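Local coordinates for outer membrane protein assembly factor BamA (Haemophilus ducreyi, PDB 4K3C) that probably helps to assemble and insert beta-barrel proteins into the outer membrane, as the barrel-bearing component of the Bam complex, at residues D183-N195 against T203-T215. Sequence-based numbering, arbitrary orientation.
Sequences DNFLGMGSSLGLN and TNVNLSYTEPYFT
An antiparallel beta hairpin of the Omp85 transmembrane barrel, strands 190-198 and 202-211, is joined here at its POTRA-proximal end, where Ser191 pairs with Thr210, Gly193 with Ser208 and Asn195 with Asn206. The short strand segments run 171° apart in direction, and each of these three pairs exchanges two backbone bonds, the one from Asn206 N to Asn195 O being weak. As in any such ladder, side chains alternate between the faces. Leu192, Leu194, Val205, Leu207 and Tyr209 make an apolar surface, consistent with the lipid-facing side of a barrel; there Leu192 CD1 meets Leu207 CD2 at 3.8 Å and Leu194 CD2 lies 4.0 Å from Val205 CG1. The other face carries the polar Ser191, Ser208, Asn195 and Asn206, whose OD1 is hydrogen-bonded to Asn224 on the next strand. Near the turn at 185-189, Tyr209 has CG anti to the backbone N (chi1 180°), which carries its ring across to the neighbouring strand. The side chains of Phe185 and Tyr209 cross at about a right angle, with Phe185 CD1 4.0 Å from Tyr209 CE1. Ser190 OG accepts a hydrogen bond from Tyr209 OH across the strands at 2.7 Å and donates one to Phe185 O of its own segment at 2.6 Å.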
loop_
_atom_site.group_PDB
_atom_site.type_symbol
_atom_site.label_atom_id
_atom_site.label_comp_id
_atom_site.label_asym_id
_atom_site.label_seq_id
_atom_site.Cartn_x
_atom_site.Cartn_y
_atom_site.Cartn_z
ATOM N N ASP A 183 -8.287 -7.994 -15.827
ATOM C CA ASP A 183 -6.903 -7.612 -15.988
ATOM C C ASP A 183 -6.444 -7.845 -17.409
ATOM O O ASP A 183 -7.116 -8.541 -18.178
ATOM C CB ASP A 183 -6.043 -8.417 -15.051
ATOM C CG ASP A 183 -5.192 -7.553 -14.226
ATOM O OD1 ASP A 183 -4.451 -6.744 -14.837
ATOM O OD2 ASP A 183 -5.303 -7.662 -12.985
ATOM N N ASN A 184 -5.296 -7.266 -17.752
ATOM C CA ASN A 184 -4.759 -7.394 -19.093
ATOM C C ASN A 184 -5.805 -6.966 -20.152
ATOM O O ASN A 184 -5.805 -7.440 -21.281
ATOM C CB ASN A 184 -4.254 -8.817 -19.307
ATOM C CG ASN A 184 -3.494 -8.978 -20.592
ATOM O OD1 ASN A 184 -3.016 -8.001 -21.164
ATOM N ND2 ASN A 184 -3.383 -10.216 -21.068
ATOM N N PHE A 185 -6.708 -6.077 -19.744
ATOM C CA PHE A 185 -7.661 -5.396 -20.615
ATOM C C PHE A 185 -6.891 -4.413 -21.449
ATOM O O PHE A 185 -6.162 -3.604 -20.896
ATOM C CB PHE A 185 -8.616 -4.598 -19.718
ATOM C CG PHE A 185 -9.584 -3.705 -20.458
ATOM C CD1 PHE A 185 -9.191 -2.464 -20.948
ATOM C CD2 PHE A 185 -10.909 -4.079 -20.594
ATOM C CE1 PHE A 185 -10.086 -1.644 -21.605
ATOM C CE2 PHE A 185 -11.812 -3.262 -21.241
ATOM C CZ PHE A 185 -11.403 -2.043 -21.748
ATOM N N LEU A 186 -7.013 -4.459 -22.765
ATOM C CA LEU A 186 -7.603 -5.558 -23.479
ATOM C C LEU A 186 -6.400 -6.081 -24.212
ATOM O O LEU A 186 -6.148 -5.672 -25.338
ATOM C CB LEU A 186 -8.580 -5.052 -24.534
ATOM C CG LEU A 186 -9.525 -3.871 -24.290
ATOM C CD1 LEU A 186 -8.936 -2.546 -24.760
ATOM C CD2 LEU A 186 -10.843 -4.161 -24.995
ATOM N N GLY A 187 -5.625 -6.945 -23.567
ATOM C CA GLY A 187 -4.357 -7.379 -24.115
ATOM C C GLY A 187 -3.289 -6.319 -23.920
ATOM O O GLY A 187 -2.145 -6.511 -24.322
ATOM N N MET A 188 -3.668 -5.209 -23.290
ATOM C CA MET A 188 -2.790 -4.061 -23.107
ATOM C C MET A 188 -2.071 -4.016 -21.753
ATOM O O MET A 188 -1.336 -3.072 -21.456
ATOM C CB MET A 188 -3.593 -2.776 -23.278
ATOM C CG MET A 188 -4.086 -2.509 -24.688
ATOM S SD MET A 188 -5.207 -1.085 -24.747
ATOM C CE MET A 188 -5.442 -1.076 -26.522
ATOM N N GLY A 189 -2.301 -5.015 -20.915
ATOM C CA GLY A 189 -1.616 -5.084 -19.641
ATOM C C GLY A 189 -2.157 -4.163 -18.562
ATOM O O GLY A 189 -1.631 -4.108 -17.452
ATOM N N SER A 190 -3.219 -3.439 -18.865
ATOM C CA SER A 190 -3.840 -2.622 -17.841
ATOM C C SER A 190 -4.945 -3.367 -17.064
ATOM O O SER A 190 -5.080 -4.592 -17.134
ATOM C CB SER A 190 -4.383 -1.351 -18.468
ATOM O OG SER A 190 -5.155 -1.640 -19.615
ATOM N N SER A 191 -5.719 -2.626 -16.285
ATOM C CA SER A 191 -6.717 -3.258 -15.451
ATOM C C SER A 191 -7.910 -2.350 -15.266
ATOM O O SER A 191 -7.770 -1.187 -14.905
ATOM C CB SER A 191 -6.132 -3.636 -14.099
ATOM O OG SER A 191 -6.974 -4.567 -13.438
ATOM N N LEU A 192 -9.088 -2.906 -15.519
ATOM C CA LEU A 192 -10.335 -2.186 -15.407
ATOM C C LEU A 192 -11.155 -2.845 -14.321
ATOM O O LEU A 192 -11.228 -4.069 -14.256
ATOM C CB LEU A 192 -11.059 -2.242 -16.738
ATOM C CG LEU A 192 -12.452 -1.652 -16.827
ATOM C CD1 LEU A 192 -12.424 -0.159 -16.560
ATOM C CD2 LEU A 192 -13.001 -1.948 -18.214
ATOM N N GLY A 193 -11.775 -2.039 -13.466
ATOM C CA GLY A 193 -12.539 -2.592 -12.376
ATOM C C GLY A 193 -13.772 -1.815 -12.032
ATOM O O GLY A 193 -13.797 -0.592 -12.124
ATOM N N LEU A 194 -14.799 -2.557 -11.649
ATOM C CA LEU A 194 -16.021 -1.993 -11.119
ATOM C C LEU A 194 -16.117 -2.455 -9.682
ATOM O O LEU A 194 -16.003 -3.649 -9.376
ATOM C CB LEU A 194 -17.238 -2.510 -11.893
ATOM C CG LEU A 194 -18.530 -1.695 -12.034
ATOM C CD1 LEU A 194 -19.676 -2.611 -12.324
ATOM C CD2 LEU A 194 -18.813 -0.832 -10.809
ATOM N N ASN A 195 -16.348 -1.502 -8.796
ATOM C CA ASN A 195 -16.389 -1.798 -7.384
ATOM C C ASN A 195 -17.474 -1.022 -6.677
ATOM O O ASN A 195 -17.711 0.152 -6.965
ATOM C CB ASN A 195 -15.036 -1.499 -6.747
ATOM C CG ASN A 195 -14.159 -2.719 -6.660
ATOM O OD1 ASN A 195 -13.286 -2.925 -7.506
ATOM N ND2 ASN A 195 -14.390 -3.553 -5.634
ATOM N N THR A 203 -22.598 4.241 0.757
ATOM C CA THR A 203 -22.396 3.255 -0.284
ATOM C C THR A 203 -21.542 3.946 -1.341
ATOM O O THR A 203 -21.768 5.111 -1.660
ATOM C CB THR A 203 -23.717 2.785 -0.897
ATOM O OG1 THR A 203 -24.388 3.905 -1.466
ATOM C CG2 THR A 203 -24.615 2.166 0.159
ATOM N N ASN A 204 -20.544 3.253 -1.865
ATOM C CA ASN A 204 -19.649 3.890 -2.807
ATOM C C ASN A 204 -19.430 2.988 -3.997
ATOM O O ASN A 204 -18.982 1.861 -3.861
ATOM C CB ASN A 204 -18.307 4.210 -2.155
ATOM C CG ASN A 204 -18.389 4.301 -0.630
ATOM O OD1 ASN A 204 -18.318 5.391 -0.057
ATOM N ND2 ASN A 204 -18.519 3.148 0.034
ATOM N N VAL A 205 -19.763 3.489 -5.168
ATOM C CA VAL A 205 -19.495 2.777 -6.394
ATOM C C VAL A 205 -18.317 3.461 -7.060
ATOM O O VAL A 205 -18.101 4.656 -6.899
ATOM C CB VAL A 205 -20.718 2.794 -7.316
ATOM C CG1 VAL A 205 -20.465 2.002 -8.602
ATOM C CG2 VAL A 205 -21.881 2.237 -6.573
ATOM N N ASN A 206 -17.575 2.700 -7.841
ATOM C CA ASN A 206 -16.283 3.129 -8.257
ATOM C C ASN A 206 -15.892 2.422 -9.545
ATOM O O ASN A 206 -15.796 1.183 -9.574
ATOM C CB ASN A 206 -15.334 2.712 -7.149
ATOM C CG ASN A 206 -13.920 2.992 -7.482
ATOM O OD1 ASN A 206 -13.576 4.118 -7.845
ATOM N ND2 ASN A 206 -13.074 1.971 -7.386
ATOM N N LEU A 207 -15.686 3.177 -10.624
ATOM C CA LEU A 207 -15.052 2.593 -11.809
ATOM C C LEU A 207 -13.627 3.078 -11.875
ATOM O O LEU A 207 -13.361 4.262 -11.668
ATOM C CB LEU A 207 -15.765 2.990 -13.089
ATOM C CG LEU A 207 -15.286 2.147 -14.277
ATOM C CD1 LEU A 207 -16.444 1.797 -15.186
ATOM C CD2 LEU A 207 -14.209 2.871 -15.066
ATOM N N SER A 208 -12.700 2.181 -12.179
ATOM C CA SER A 208 -11.287 2.553 -12.131
ATOM C C SER A 208 -10.503 1.885 -13.249
ATOM O O SER A 208 -10.711 0.697 -13.540
ATOM C CB SER A 208 -10.676 2.163 -10.785
ATOM O OG SER A 208 -10.568 0.751 -10.676
ATOM N N TYR A 209 -9.611 2.657 -13.875
ATOM C CA TYR A 209 -8.717 2.119 -14.892
ATOM C C TYR A 209 -7.238 2.313 -14.528
ATOM O O TYR A 209 -6.800 3.415 -14.271
ATOM C CB TYR A 209 -9.029 2.719 -16.271
ATOM C CG TYR A 209 -8.126 2.209 -17.379
ATOM C CD1 TYR A 209 -8.239 0.909 -17.862
ATOM C CD2 TYR A 209 -7.153 3.022 -17.927
ATOM C CE1 TYR A 209 -7.396 0.438 -18.880
ATOM C CE2 TYR A 209 -6.311 2.563 -18.927
ATOM C CZ TYR A 209 -6.436 1.276 -19.407
ATOM O OH TYR A 209 -5.573 0.858 -20.404
ATOM N N THR A 210 -6.465 1.238 -14.541
ATOM C CA THR A 210 -5.068 1.324 -14.150
ATOM C C THR A 210 -4.081 0.934 -15.255
ATOM O O THR A 210 -4.036 -0.216 -15.681
ATOM C CB THR A 210 -4.798 0.413 -12.937
ATOM O OG1 THR A 210 -5.929 0.433 -12.058
ATOM C CG2 THR A 210 -3.579 0.884 -12.193
ATOM N N GLU A 211 -3.276 1.886 -15.704
ATOM C CA GLU A 211 -2.179 1.586 -16.623
ATOM C C GLU A 211 -0.840 1.550 -15.855
ATOM O O GLU A 211 -0.325 2.586 -15.423
ATOM C CB GLU A 211 -2.152 2.603 -17.773
ATOM C CG GLU A 211 -1.110 2.354 -18.869
ATOM C CD GLU A 211 -1.185 0.974 -19.507
ATOM O OE1 GLU A 211 -0.314 0.126 -19.194
ATOM O OE2 GLU A 211 -2.099 0.747 -20.335
ATOM N N PRO A 212 -0.292 0.345 -15.650
ATOM C CA PRO A 212 0.962 0.140 -14.923
ATOM C C PRO A 212 2.119 0.838 -15.614
ATOM O O PRO A 212 3.052 1.332 -14.965
ATOM C CB PRO A 212 1.161 -1.375 -15.010
ATOM C CG PRO A 212 -0.173 -1.901 -15.086
ATOM C CD PRO A 212 -0.948 -0.934 -15.946
ATOM N N TYR A 213 2.066 0.848 -16.939
ATOM C CA TYR A 213 3.025 1.619 -17.700
ATOM C C TYR A 213 2.305 2.864 -18.121
ATOM O O TYR A 213 1.281 3.158 -17.528
ATOM C CB TYR A 213 3.653 0.763 -18.791
ATOM C CG TYR A 213 4.420 -0.336 -18.083
ATOM C CD1 TYR A 213 3.794 -1.524 -17.712
ATOM C CD2 TYR A 213 5.736 -0.134 -17.674
ATOM C CE1 TYR A 213 4.471 -2.504 -17.012
ATOM C CE2 TYR A 213 6.431 -1.113 -16.974
ATOM C CZ TYR A 213 5.795 -2.296 -16.643
ATOM O OH TYR A 213 6.488 -3.268 -15.946
ATOM N N PHE A 214 2.841 3.610 -19.070
ATOM C CA PHE A 214 2.366 4.957 -19.402
ATOM C C PHE A 214 3.639 5.647 -19.735
ATOM O O PHE A 214 3.692 6.538 -20.578
ATOM C CB PHE A 214 1.737 5.720 -18.235
ATOM C CG PHE A 214 1.142 7.018 -18.644
ATOM C CD1 PHE A 214 -0.089 7.056 -19.281
ATOM C CD2 PHE A 214 1.825 8.198 -18.450
ATOM C CE1 PHE A 214 -0.644 8.255 -19.696
ATOM C CE2 PHE A 214 1.276 9.398 -18.857
ATOM C CZ PHE A 214 0.037 9.426 -19.483
ATOM N N THR A 215 4.669 5.252 -19.003
ATOM C CA THR A 215 6.027 5.440 -19.442
ATOM C C THR A 215 6.717 4.084 -19.289
ATOM O O THR A 215 6.394 3.326 -18.368
ATOM C CB THR A 215 6.746 6.480 -18.603
ATOM O OG1 THR A 215 7.109 5.904 -17.342
ATOM C CG2 THR A 215 5.854 7.684 -18.392
#